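Local coordinates for Lin1840 protein (Listeria innocua serovar 6a, PDB 4ZOE) that probably hydrolyses terminal, non-reducing beta-D-glucosyl residues to release beta-D-glucose, and takes part in beta-1,2-glucan metabolism, at residues 234-239 against 265-270; 373-378 against 521-526; 624-629 against 676-681; 644-649 against 683-688. The protein carries 1 engineered substitution. All coordinates share one frame; numbering follows the deposited sequence.

Contact 1 of 4, residues 234-239 against 265-270; sequences VMTAFN and GVLISD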
loop_
_atom_site.group_PDB
_atom_site.type_symbol
_atom_site.label_atom_id
_atom_site.label_comp_id
_atom_site.label_asym_id
_atom_site.label_seq_id
_atom_site.Cartn_x
_atom_site.Cartn_y
_atom_site.Cartn_z
ATOM N N VAL A 234 6.155 -11.441 24.973
ATOM C CA VAL A 234 5.869 -10.967 23.624
ATOM C C VAL A 234 4.667 -11.669 23.103
ATOM O O VAL A 234 4.452 -12.838 23.478
ATOM C CB VAL A 234 7.121 -11.098 22.726
ATOM C CG1 VAL A 234 6.796 -10.673 21.310
ATOM C CG2 VAL A 234 8.253 -10.247 23.292
ATOM N N MET A 235 3.843 -11.002 22.271
ATOM C CA MET A 235 2.595 -11.628 21.710
ATOM C C MET A 235 2.721 -11.754 20.181
ATOM O O MET A 235 3.194 -10.766 19.558
ATOM C CB MET A 235 1.305 -10.830 22.063
ATOM C CG MET A 235 0.032 -11.415 21.461
ATOM S SD MET A 235 -1.470 -10.447 21.757
ATOM C CE MET A 235 -1.686 -10.845 23.543
ATOM N N THR A 236 2.346 -12.882 19.582
ATOM C CA THR A 236 2.434 -13.013 18.096
ATOM C C THR A 236 1.353 -12.165 17.319
ATOM O O THR A 236 0.342 -11.709 17.951
ATOM C CB THR A 236 2.251 -14.483 17.677
ATOM O OG1 THR A 236 0.861 -14.938 17.810
ATOM C CG2 THR A 236 3.228 -15.425 18.523
ATOM N N ALA A 237 1.600 -11.880 16.014
ATOM C CA ALA A 237 0.685 -11.078 15.295
ATOM C C ALA A 237 -0.252 -12.009 14.507
ATOM O O ALA A 237 0.125 -13.106 14.070
ATOM C CB ALA A 237 1.463 -10.129 14.381
ATOM N N PHE A 238 -1.481 -11.553 14.252
ATOM C CA PHE A 238 -2.355 -12.185 13.275
ATOM C C PHE A 238 -1.940 -12.286 11.783
ATOM O O PHE A 238 -2.433 -13.146 11.102
ATOM C CB PHE A 238 -3.740 -11.513 13.255
ATOM C CG PHE A 238 -4.552 -11.742 14.533
ATOM C CD1 PHE A 238 -4.693 -12.998 15.056
ATOM C CD2 PHE A 238 -5.185 -10.679 15.146
ATOM C CE1 PHE A 238 -5.431 -13.203 16.201
ATOM C CE2 PHE A 238 -5.957 -10.849 16.294
ATOM C CZ PHE A 238 -6.086 -12.103 16.803
ATOM N N ASN A 239 -1.080 -11.400 11.358
ATOM C CA ASN A 239 -0.792 -11.215 9.901
ATOM C C ASN A 239 0.301 -12.193 9.483
ATOM O O ASN A 239 1.083 -12.696 10.356
ATOM C CB ASN A 239 -0.274 -9.829 9.583
ATOM C CG ASN A 239 0.827 -9.321 10.552
ATOM O OD1 ASN A 239 0.577 -9.005 11.740
ATOM N ND2 ASN A 239 2.075 -9.253 10.044
ATOM N N GLY A 265 11.582 -15.001 27.230
ATOM C CA GLY A 265 10.357 -15.057 27.975
ATOM C C GLY A 265 9.267 -15.733 27.203
ATOM O O GLY A 265 9.485 -16.381 26.155
ATOM N N VAL A 266 8.085 -15.661 27.759
ATOM C CA VAL A 266 6.929 -16.340 27.208
ATOM C C VAL A 266 6.540 -15.604 25.914
ATOM O O VAL A 266 6.368 -14.386 25.911
ATOM C CB VAL A 266 5.739 -16.401 28.186
ATOM C CG1 VAL A 266 4.425 -16.823 27.477
ATOM C CG2 VAL A 266 6.079 -17.346 29.339
ATOM N N LEU A 267 6.428 -16.383 24.858
ATOM C CA LEU A 267 5.753 -15.971 23.581
ATOM C C LEU A 267 4.297 -16.499 23.617
ATOM O O LEU A 267 4.048 -17.706 23.616
ATOM C CB LEU A 267 6.579 -16.388 22.368
ATOM C CG LEU A 267 6.060 -15.992 20.995
ATOM C CD1 LEU A 267 6.098 -14.458 20.899
ATOM C CD2 LEU A 267 6.847 -16.697 19.935
ATOM N N ILE A 268 3.338 -15.576 23.737
ATOM C CA ILE A 268 1.887 -15.920 23.821
ATOM C C ILE A 268 1.296 -15.621 22.441
ATOM O O ILE A 268 1.751 -14.641 21.758
ATOM C CB ILE A 268 1.126 -15.052 24.953
ATOM C CG1 ILE A 268 -0.336 -15.530 25.122
ATOM C CG2 ILE A 268 1.151 -13.519 24.686
ATOM C CD1 ILE A 268 -1.164 -14.795 26.189
ATOM N N SER A 269 0.415 -16.491 21.959
ATOM C CA SER A 269 -0.363 -16.251 20.779
ATOM C C SER A 269 -1.296 -15.117 20.967
ATOM O O SER A 269 -1.776 -14.889 22.059
ATOM C CB SER A 269 -1.127 -17.510 20.298
ATOM O OG SER A 269 -2.361 -17.754 20.911
ATOM N N ASP A 270 -1.573 -14.394 19.887
ATOM C CA ASP A 270 -2.783 -13.537 19.894
ATOM C C ASP A 270 -4.017 -14.468 19.962
ATOM O O ASP A 270 -3.893 -15.711 19.823
ATOM C CB ASP A 270 -2.791 -12.535 18.729
ATOM C CG ASP A 270 -3.632 -11.313 19.022
ATOM O OD1 ASP A 270 -4.571 -11.389 19.865
ATOM O OD2 ASP A 270 -3.437 -10.314 18.343
HETATM O O HOH W 1 -2.288 -9.537 16.057
#

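Contact 2 of 4, residues 373-378 against 521-526; sequences ESAVLL and ALLELW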
loop_
_atom_site.group_PDB
_atom_site.type_symbol
_atom_site.label_atom_id
_atom_site.label_comp_id
_atom_site.label_asym_id
_atom_site.label_seq_id
_atom_site.Cartn_x
_atom_site.Cartn_y
_atom_site.Cartn_z
ATOM N N GLU A 373 -1.699 17.123 27.971
ATOM C CA GLU A 373 -0.423 16.960 27.295
ATOM C C GLU A 373 -0.579 16.449 25.845
ATOM O O GLU A 373 0.281 16.739 24.973
ATOM C CB GLU A 373 0.511 15.968 27.979
ATOM C CG GLU A 373 1.023 16.398 29.350
ATOM C CD GLU A 373 2.024 17.523 29.296
ATOM O OE1 GLU A 373 2.846 17.589 28.345
ATOM O OE2 GLU A 373 1.969 18.346 30.229
ATOM N N SER A 374 -1.678 15.762 25.614
ATOM C CA SER A 374 -1.864 14.934 24.407
ATOM C C SER A 374 -2.722 15.597 23.312
ATOM O O SER A 374 -2.652 15.151 22.145
ATOM C CB SER A 374 -2.490 13.604 24.805
ATOM O OG SER A 374 -1.604 12.841 25.646
ATOM N N ALA A 375 -3.612 16.555 23.677
ATOM C CA ALA A 375 -4.489 17.195 22.674
ATOM C C ALA A 375 -3.589 17.981 21.762
ATOM O O ALA A 375 -2.490 18.396 22.114
ATOM C CB ALA A 375 -5.541 18.122 23.271
ATOM N N VAL A 376 -4.069 18.158 20.564
ATOM C CA VAL A 376 -3.295 18.890 19.536
ATOM C C VAL A 376 -4.162 20.008 19.031
ATOM O O VAL A 376 -5.237 19.769 18.528
ATOM C CB VAL A 376 -2.857 17.976 18.354
ATOM C CG1 VAL A 376 -2.034 18.833 17.440
ATOM C CG2 VAL A 376 -2.081 16.727 18.817
ATOM N N LEU A 377 -3.681 21.251 19.200
ATOM C CA LEU A 377 -4.304 22.413 18.653
ATOM C C LEU A 377 -3.891 22.545 17.208
ATOM O O LEU A 377 -2.733 22.732 16.896
ATOM C CB LEU A 377 -3.875 23.667 19.463
ATOM C CG LEU A 377 -4.594 24.965 18.966
ATOM C CD1 LEU A 377 -6.105 24.906 19.257
ATOM C CD2 LEU A 377 -3.939 26.154 19.595
ATOM N N LEU A 378 -4.863 22.427 16.309
ATOM C CA LEU A 378 -4.584 22.397 14.826
ATOM C C LEU A 378 -4.814 23.711 14.161
ATOM O O LEU A 378 -4.113 24.049 13.133
ATOM C CB LEU A 378 -5.422 21.257 14.137
ATOM C CG LEU A 378 -5.072 19.786 14.584
ATOM C CD1 LEU A 378 -6.003 18.786 13.988
ATOM C CD2 LEU A 378 -3.623 19.567 14.147
ATOM N N ALA A 521 -11.261 27.806 14.998
ATOM C CA ALA A 521 -10.311 27.017 15.791
ATOM C C ALA A 521 -10.675 25.521 15.670
ATOM O O ALA A 521 -11.850 25.153 15.452
ATOM C CB ALA A 521 -10.208 27.514 17.272
ATOM N N LEU A 522 -9.658 24.673 15.759
ATOM C CA LEU A 522 -9.794 23.204 15.702
ATOM C C LEU A 522 -8.882 22.553 16.728
ATOM O O LEU A 522 -7.725 22.683 16.610
ATOM C CB LEU A 522 -9.543 22.701 14.222
ATOM C CG LEU A 522 -9.484 21.175 14.022
ATOM C CD1 LEU A 522 -10.862 20.534 14.253
ATOM C CD2 LEU A 522 -9.006 20.875 12.615
ATOM N N LEU A 523 -9.435 21.840 17.682
ATOM C CA LEU A 523 -8.729 21.164 18.774
ATOM C C LEU A 523 -9.055 19.657 18.672
ATOM O O LEU A 523 -10.210 19.190 18.707
ATOM C CB LEU A 523 -9.134 21.734 20.157
ATOM C CG LEU A 523 -8.411 21.204 21.416
ATOM C CD1 LEU A 523 -6.933 21.522 21.350
ATOM C CD2 LEU A 523 -9.105 21.838 22.652
ATOM N N GLU A 524 -7.987 18.922 18.463
ATOM C CA GLU A 524 -7.996 17.480 18.351
ATOM C C GLU A 524 -7.776 16.899 19.762
ATOM O O GLU A 524 -6.669 16.929 20.270
ATOM C CB GLU A 524 -6.842 17.007 17.423
ATOM C CG GLU A 524 -6.577 15.509 17.404
ATOM C CD GLU A 524 -7.742 14.694 16.862
ATOM O OE1 GLU A 524 -8.709 14.481 17.642
ATOM O OE2 GLU A 524 -7.684 14.239 15.676
ATOM N N LEU A 525 -8.827 16.382 20.334
ATOM C CA LEU A 525 -8.744 15.786 21.664
ATOM C C LEU A 525 -8.554 14.297 21.657
ATOM O O LEU A 525 -8.343 13.685 22.750
ATOM C CB LEU A 525 -10.025 16.078 22.362
ATOM C CG LEU A 525 -10.375 17.385 23.042
ATOM C CD1 LEU A 525 -9.289 17.957 23.943
ATOM C CD2 LEU A 525 -11.040 18.403 22.173
ATOM N N TRP A 526 -8.580 13.709 20.455
ATOM C CA TRP A 526 -8.580 12.238 20.312
ATOM C C TRP A 526 -9.682 11.652 21.275
ATOM O O TRP A 526 -10.860 12.137 21.355
ATOM C CB TRP A 526 -7.157 11.705 20.603
ATOM C CG TRP A 526 -6.117 12.236 19.718
ATOM C CD1 TRP A 526 -5.129 13.064 20.042
ATOM C CD2 TRP A 526 -5.878 11.830 18.379
ATOM N NE1 TRP A 526 -4.312 13.283 18.957
ATOM C CE2 TRP A 526 -4.746 12.490 17.933
ATOM C CE3 TRP A 526 -6.506 10.908 17.505
ATOM C CZ2 TRP A 526 -4.256 12.339 16.639
ATOM C CZ3 TRP A 526 -5.970 10.737 16.229
ATOM C CH2 TRP A 526 -4.878 11.445 15.818
#

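Contact 3 of 4, residues 624-629 against 676-681; sequences LHVEVT and VTFELT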
loop_
_atom_site.group_PDB
_atom_site.type_symbol
_atom_site.label_atom_id
_atom_site.label_comp_id
_atom_site.label_asym_id
_atom_site.label_seq_id
_atom_site.Cartn_x
_atom_site.Cartn_y
_atom_site.Cartn_z
ATOM N N LEU A 624 27.095 13.225 17.837
ATOM C CA LEU A 624 26.916 14.608 17.620
ATOM C C LEU A 624 26.065 15.183 18.786
ATOM O O LEU A 624 24.962 14.713 19.075
ATOM C CB LEU A 624 26.261 14.867 16.249
ATOM C CG LEU A 624 25.920 16.292 15.967
ATOM C CD1 LEU A 624 27.128 17.027 15.364
ATOM C CD2 LEU A 624 24.707 16.411 15.052
ATOM N N HIS A 625 26.596 16.226 19.413
ATOM C CA HIS A 625 26.017 16.859 20.566
ATOM C C HIS A 625 25.342 18.135 20.097
ATOM O O HIS A 625 25.981 18.977 19.475
ATOM C CB HIS A 625 27.110 17.111 21.637
ATOM C CG HIS A 625 27.532 15.856 22.350
ATOM N ND1 HIS A 625 26.790 15.297 23.370
ATOM C CD2 HIS A 625 28.604 15.048 22.178
ATOM C CE1 HIS A 625 27.394 14.204 23.800
ATOM N NE2 HIS A 625 28.494 14.030 23.093
ATOM N N VAL A 626 24.034 18.226 20.338
ATOM C CA VAL A 626 23.188 19.291 19.833
ATOM C C VAL A 626 22.592 20.041 20.995
ATOM O O VAL A 626 21.918 19.464 21.858
ATOM C CB VAL A 626 22.045 18.750 18.925
ATOM C CG1 VAL A 626 21.140 19.924 18.535
ATOM C CG2 VAL A 626 22.602 18.006 17.719
ATOM N N GLU A 627 22.889 21.327 21.053
ATOM C CA GLU A 627 22.464 22.210 22.135
ATOM C C GLU A 627 21.565 23.262 21.574
ATOM O O GLU A 627 21.911 23.963 20.594
ATOM C CB GLU A 627 23.687 22.885 22.822
ATOM C CG GLU A 627 23.307 23.721 24.027
ATOM C CD GLU A 627 24.488 24.453 24.631
ATOM O OE1 GLU A 627 24.865 24.108 25.726
ATOM O OE2 GLU A 627 25.053 25.340 23.991
ATOM N N VAL A 628 20.404 23.380 22.159
ATOM C CA VAL A 628 19.383 24.264 21.639
ATOM C C VAL A 628 18.885 25.117 22.836
ATOM O O VAL A 628 18.623 24.609 23.894
ATOM C CB VAL A 628 18.184 23.466 21.081
ATOM C CG1 VAL A 628 17.073 24.398 20.596
ATOM C CG2 VAL A 628 18.596 22.458 20.062
ATOM N N THR A 629 18.812 26.419 22.634
ATOM C CA THR A 629 18.301 27.339 23.646
ATOM C C THR A 629 16.948 27.757 23.198
ATOM O O THR A 629 16.813 28.228 22.113
ATOM C CB THR A 629 19.178 28.591 23.716
ATOM O OG1 THR A 629 20.483 28.166 24.087
ATOM C CG2 THR A 629 18.649 29.560 24.758
ATOM N N VAL A 676 18.702 22.995 26.310
ATOM C CA VAL A 676 18.623 21.527 26.446
ATOM C C VAL A 676 19.650 21.010 25.518
ATOM O O VAL A 676 19.991 21.662 24.515
ATOM C CB VAL A 676 17.233 20.865 26.101
ATOM C CG1 VAL A 676 16.258 21.046 27.226
ATOM C CG2 VAL A 676 16.646 21.403 24.838
ATOM N N THR A 677 20.103 19.823 25.804
ATOM C CA THR A 677 21.136 19.213 24.984
ATOM C C THR A 677 20.666 17.869 24.516
ATOM O O THR A 677 19.959 17.186 25.215
ATOM C CB THR A 677 22.418 18.980 25.796
ATOM O OG1 THR A 677 22.062 18.201 26.947
ATOM C CG2 THR A 677 22.969 20.250 26.252
ATOM N N PHE A 678 21.122 17.465 23.357
ATOM C CA PHE A 678 20.725 16.190 22.795
ATOM C C PHE A 678 22.007 15.491 22.337
ATOM O O PHE A 678 22.860 16.115 21.745
ATOM C CB PHE A 678 19.803 16.382 21.563
ATOM C CG PHE A 678 18.484 17.071 21.824
ATOM C CD1 PHE A 678 17.456 16.432 22.474
ATOM C CD2 PHE A 678 18.277 18.390 21.425
ATOM C CE1 PHE A 678 16.247 17.096 22.675
ATOM C CE2 PHE A 678 17.073 19.047 21.601
ATOM C CZ PHE A 678 16.052 18.398 22.257
ATOM N N GLU A 679 22.143 14.195 22.575
ATOM C CA GLU A 679 23.249 13.403 21.982
ATOM C C GLU A 679 22.710 12.489 20.859
ATOM O O GLU A 679 21.945 11.558 21.107
ATOM C CB GLU A 679 23.939 12.520 23.026
ATOM C CG GLU A 679 25.170 11.795 22.490
ATOM C CD GLU A 679 25.845 10.945 23.505
ATOM O OE1 GLU A 679 26.803 10.208 23.162
ATOM O OE2 GLU A 679 25.418 11.005 24.664
ATOM N N LEU A 680 23.083 12.765 19.620
ATOM C CA LEU A 680 22.765 11.822 18.545
ATOM C C LEU A 680 24.021 10.934 18.423
ATOM O O LEU A 680 25.083 11.402 17.939
ATOM C CB LEU A 680 22.463 12.563 17.245
ATOM C CG LEU A 680 21.385 13.661 17.365
ATOM C CD1 LEU A 680 20.954 14.101 15.984
ATOM C CD2 LEU A 680 20.180 13.203 18.058
ATOM N N THR A 681 23.901 9.710 18.935
ATOM C CA THR A 681 24.953 8.740 18.846
ATOM C C THR A 681 25.132 8.303 17.428
ATOM O O THR A 681 24.273 8.493 16.559
ATOM C CB THR A 681 24.785 7.517 19.748
ATOM O OG1 THR A 681 23.676 6.753 19.309
ATOM C CG2 THR A 681 24.592 7.897 21.204
#

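Contact 4 of 4, residues 644-649 against 683-688; sequences VYLQDV and EAFSFY. With MG (magnesium ion), chain C.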
loop_
_atom_site.group_PDB
_atom_site.type_symbol
_atom_site.label_atom_id
_atom_site.label_comp_id
_atom_site.label_asym_id
_atom_site.label_seq_id
_atom_site.Cartn_x
_atom_site.Cartn_y
_atom_site.Cartn_z
ATOM N N VAL A 644 14.540 16.988 16.860
ATOM C CA VAL A 644 15.752 16.953 16.068
ATOM C C VAL A 644 15.654 15.781 15.102
ATOM O O VAL A 644 15.501 14.650 15.512
ATOM C CB VAL A 644 17.030 16.824 16.942
ATOM C CG1 VAL A 644 18.227 16.979 16.106
ATOM C CG2 VAL A 644 17.055 17.872 18.072
ATOM N N TYR A 645 15.860 16.087 13.810
ATOM C CA TYR A 645 15.866 15.113 12.748
ATOM C C TYR A 645 17.220 15.014 12.071
ATOM O O TYR A 645 18.003 15.970 12.058
ATOM C CB TYR A 645 14.799 15.494 11.708
ATOM C CG TYR A 645 13.392 15.636 12.208
ATOM C CD1 TYR A 645 12.963 16.782 12.825
ATOM C CD2 TYR A 645 12.474 14.627 11.984
ATOM C CE1 TYR A 645 11.668 16.937 13.258
ATOM C CE2 TYR A 645 11.175 14.710 12.453
ATOM C CZ TYR A 645 10.770 15.873 13.099
ATOM O OH TYR A 645 9.503 16.032 13.492
ATOM N N LEU A 646 17.505 13.848 11.525
ATOM C CA LEU A 646 18.686 13.610 10.748
ATOM C C LEU A 646 18.294 13.098 9.335
ATOM O O LEU A 646 17.299 12.375 9.179
ATOM C CB LEU A 646 19.500 12.513 11.378
ATOM C CG LEU A 646 20.698 12.808 12.265
ATOM C CD1 LEU A 646 21.610 11.558 12.301
ATOM C CD2 LEU A 646 21.465 14.067 11.898
ATOM N N GLN A 647 19.052 13.490 8.328
ATOM C CA GLN A 647 18.977 12.994 7.000
ATOM C C GLN A 647 20.348 12.517 6.537
ATOM O O GLN A 647 21.357 13.195 6.775
ATOM C CB GLN A 647 18.559 14.111 6.041
ATOM C CG GLN A 647 18.454 13.630 4.602
ATOM C CD GLN A 647 18.141 14.750 3.594
ATOM O OE1 GLN A 647 18.195 15.950 3.895
ATOM N NE2 GLN A 647 17.805 14.336 2.385
ATOM N N ASP A 648 20.373 11.341 5.885
ATOM C CA ASP A 648 21.522 10.814 5.265
ATOM C C ASP A 648 21.413 11.169 3.787
ATOM O O ASP A 648 20.651 10.565 3.083
ATOM C CB ASP A 648 21.595 9.319 5.509
ATOM C CG ASP A 648 22.917 8.693 5.095
ATOM O OD1 ASP A 648 23.771 9.294 4.439
ATOM O OD2 ASP A 648 23.084 7.514 5.381
ATOM N N VAL A 649 22.189 12.124 3.319
ATOM C CA VAL A 649 21.984 12.678 1.965
ATOM C C VAL A 649 22.199 11.715 0.819
ATOM O O VAL A 649 21.398 11.703 -0.105
ATOM C CB VAL A 649 22.762 13.985 1.778
ATOM C CG1 VAL A 649 22.595 14.472 0.393
ATOM C CG2 VAL A 649 22.267 14.989 2.815
ATOM N N GLU A 683 24.808 5.431 16.248
ATOM C CA GLU A 683 23.660 4.642 15.873
ATOM C C GLU A 683 22.526 5.488 15.159
ATOM O O GLU A 683 21.795 4.973 14.325
ATOM C CB GLU A 683 23.152 3.884 17.124
ATOM C CG GLU A 683 22.194 2.766 16.768
ATOM C CD GLU A 683 20.793 3.284 16.501
ATOM O OE1 GLU A 683 20.406 4.375 17.059
ATOM O OE2 GLU A 683 20.080 2.575 15.731
ATOM N N ALA A 684 22.403 6.770 15.455
ATOM C CA ALA A 684 21.389 7.631 14.798
ATOM C C ALA A 684 21.719 7.847 13.363
ATOM O O ALA A 684 20.835 8.192 12.609
ATOM C CB ALA A 684 21.265 8.937 15.500
ATOM N N PHE A 685 22.985 7.634 12.990
ATOM C CA PHE A 685 23.515 7.837 11.600
ATOM C C PHE A 685 23.572 6.575 10.737
ATOM O O PHE A 685 24.074 6.577 9.566
ATOM C CB PHE A 685 24.967 8.396 11.751
ATOM C CG PHE A 685 25.050 9.802 12.309
ATOM C CD1 PHE A 685 24.985 10.049 13.669
ATOM C CD2 PHE A 685 25.252 10.866 11.468
ATOM C CE1 PHE A 685 25.064 11.355 14.164
ATOM C CE2 PHE A 685 25.357 12.157 11.944
ATOM C CZ PHE A 685 25.241 12.408 13.308
ATOM N N SER A 686 23.183 5.477 11.397
ATOM C CA SER A 686 23.368 4.096 10.906
ATOM C C SER A 686 22.023 3.607 10.323
ATOM O O SER A 686 20.939 4.168 10.604
ATOM C CB SER A 686 23.797 3.181 12.059
ATOM O OG SER A 686 25.018 3.653 12.656
ATOM N N PHE A 687 22.101 2.594 9.498
ATOM C CA PHE A 687 20.931 2.078 8.826
ATOM C C PHE A 687 21.248 0.671 8.364
ATOM O O PHE A 687 22.402 0.281 8.353
ATOM C CB PHE A 687 20.542 2.932 7.613
ATOM C CG PHE A 687 21.515 2.890 6.493
ATOM C CD1 PHE A 687 22.620 3.735 6.518
ATOM C CD2 PHE A 687 21.346 2.084 5.440
ATOM C CE1 PHE A 687 23.542 3.709 5.472
ATOM C CE2 PHE A 687 22.208 2.081 4.379
ATOM C CZ PHE A 687 23.340 2.907 4.408
ATOM N N TYR A 688 20.205 -0.077 7.971
ATOM C CA TYR A 688 20.397 -1.398 7.396
ATOM C C TYR A 688 20.686 -1.364 5.921
ATOM O O TYR A 688 19.902 -0.801 5.143
ATOM C CB TYR A 688 19.168 -2.263 7.611
ATOM C CG TYR A 688 19.046 -2.657 9.038
ATOM C CD1 TYR A 688 19.757 -3.707 9.567
ATOM C CD2 TYR A 688 18.268 -1.913 9.877
ATOM C CE1 TYR A 688 19.596 -4.035 10.948
ATOM C CE2 TYR A 688 18.134 -2.179 11.196
ATOM C CZ TYR A 688 18.819 -3.244 11.741
ATOM O OH TYR A 688 18.515 -3.411 13.077
HETATM MG MG MG C . 25.504 8.869 3.551
HETATM O O HOH W 2 21.946 7.055 7.694
HETATM O O HOH W 3 25.259 6.833 4.052
HETATM O O HOH W 4 27.200 8.412 2.466
HETATM O O HOH W 5 25.548 11.065 2.930
HETATM O O HOH W 6 26.579 9.253 5.298
#

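Contact 1 of 4, residues 234-239 against 265-270
The Phe238 ring and the Asp270 carboxylate are stacked, their planes 15° apart. Asp270 OD2 lies 3.3 Å from Phe238 CE2, over the ring face but displaced toward its rim. Asp270 CB sits above the same ring in a CH-pi contact, 4.0 Å from its centroid. Met235 SD takes the other face of the carboxylate, 3.6 Å from Asp270 CG, so the acid is sandwiched between ring and sulfur. The Met235 chain gets there with CG anti to its N (chi1 178°) and a bend reserved for chi3. On the same side of the ring as the carboxylate, a water donates to Asp270 OD2 (2.7 Å) and accepts from Phe238 N (2.8 Å). The ring also meets that of Tyr205, nearly perpendicular, and makes a cation-pi contact with Arg572 of the second subunit.

Behind this cluster run strands 233-236 and 266-268, parallel neighbours in the TIM barrel, with Val234 paired to Leu267 and Met235 to Ile268. The ladder comprises Val234 N to Val266 O, Ile268 N to Val234 O, and Thr236 N to Ile268 O (2.9 Å). Past its end a side chain takes over: Thr236 OG1 accepts from Asp270 N at 3.2 Å and 158°, and also bonds Thr247 OG1.

Asp270 thus lies just beyond Ile268, on the C-terminal side of the barrel strands, where TIM-barrel enzymes carry their active sites. Its backbone is held by the threonine hydroxyl, packing on both faces restrains the turn of its carboxylate, and OD2 keeps a water link to the facing backbone; the buried Thr236 O, 3.3 Å from Asp270 CB, finds no polar partner.

Contact 2 of 4, residues 373-378 against 521-526
Leu522 receives the backbone N of Leu378 on its carbonyl oxygen, a step in the antiparallel ladder that sets strand 376-380 beside strand 521-524 in the mixed six-stranded sheet of the C-terminal alpha/beta domain. The short strand axes run 153° apart. Leu522 CD2 meets Leu378 CD1 at 3.9 Å, the two side chains slanting past each other.

Leu523 forms a non-hydrogen-bonded pair with Leu377. With CG anti to the backbone N (chi1 -176°), its CD1 reaches across to the partner strand, 3.7 Å from Val376 O and 4.1 Å from both Leu377 CD1 and Ala375 CB. Leu539 of helix 532-541 packs on this side.

Glu524 makes the hydrogen-bonded pair with Val376, each N lying 2.9 Å from the other's O. Its CB runs alongside Leu378 CD1, whereas a bend at chi2 (64°) carries the carboxylate away: OE2 bonds Asn506 ND2, and OE1 takes the N of Trp526 from the anti side, out of the carboxylate plane.

Leu525 sends CD1 to Ala375 CB, 3.8 Å away, just where helix 361-374 gives way to the strand. Trp526 closes the segment with its indole against helix 103-108. Glu524 CG lies over one indole face, and Ser374 O meets the edge in plane, 3.9 Å from Trp526 CD1. That carbonyl and Trp526 NE1 are both buried without a polar partner; NE1 faces Val376 CG2 at 4.1 Å.

Contact 3 of 4, residues 624-629 against 676-681
Glu679 lies alongside His625, the two side chains pointing the same way from a non-hydrogen-bonded pair. Its CB starts 3.9 Å from His625 CE1. CG comes closest, 3.5 Å from the same CE1, and CD follows at 3.6 Å. The chain is extended throughout, with CG anti to the backbone N (chi1 -174°), which brings CB, CG and CD in turn past His625 CE1. At the tip, Glu679 OE2 lies 3.9 Å from His625 CE1, while OE1 is still 4.2 Å from His625 NE2, so no salt bridge forms; OE1 bonds Ser623 OG instead. Ring and carboxylate planes differ by 30°, not a stack.

Six backbone bonds join the strands, two for each of the pairs Leu624-Leu680, Val626-Phe678 and Val628-Val676. The straightest is Val628 N to Val676 O (2.9 Å, 174°). On the face carrying these pairs, Val628 CG2 meets the edge of the Phe678 ring, 4.0 Å from CE2.

The two faces differ in setting: His625, Thr677 and Glu679 are exposed, whereas Val626, Phe678 and Leu680 are buried. Within the fibronectin type III-like sandwich, strand 624-632 is central in its sheet, between strands 607-611 and 673-680, and the buried face packs against strands 638-648 and 659-668 of the other sheet.

Contact 4 of 4, residues 644-649 against 683-688
Leu646 points CD1 straight onto the Phe685 ring, 3.6 Å from its centroid and only 3° off the ring normal, a CH-pi contact over the middle of the face. The side chains cross at about a right angle. All six ring carbons are therefore almost equally far from the methyl, which also touches Ala684 O at 3.5 Å. His701 adds an edge-to-face partner for Phe685.

Farther along strand 638-648, Asp648 crosses Phe687 at about a right angle, with carboxylate and ring planes 66° apart; OD2 comes within 3.8 Å of Phe687 CE1. CG anti to the backbone N (chi1 -170°) carries the carboxylate toward the 683-688 segment, where its oxygens take different partners. OD1 binds magnesium at 2.0 Å. OD2 instead receives a water at 2.6 Å that also donates to Phe685 O (2.9 Å). Four waters and Thr650 O complete six ligands round the metal, and one of these waters also lies at OD2.

The metal's charge would probably draw negative charge toward OD1, while OD2 has water donors and, at long range, a weak ion pair with Arg655, which may partly offset its charge. Solvent, not a direct bond, links this strand end to the 3-10 turn carrying Phe685.

From the N terminus, contact 1 comes first, closing the short, partly helical excursion between two neighbouring strands of the TIM barrel. Contact 2 follows in series and closes a much longer loop, in which 142 residues of the alpha/beta domain separate its segments; its centre lies 34 Å from that of contact 1, on the opposite side of the chain's centre. The last two contacts cross: contact 3 opens at 624-629, contact 4 at 644-649, and they close in the same order at 676-681 and 683-688. They also touch, Phe678 CD2 lying 3.6 Å from Val644 CG2, so together they join both sheets of the fibronectin type III-like sandwich with its metal-bearing end.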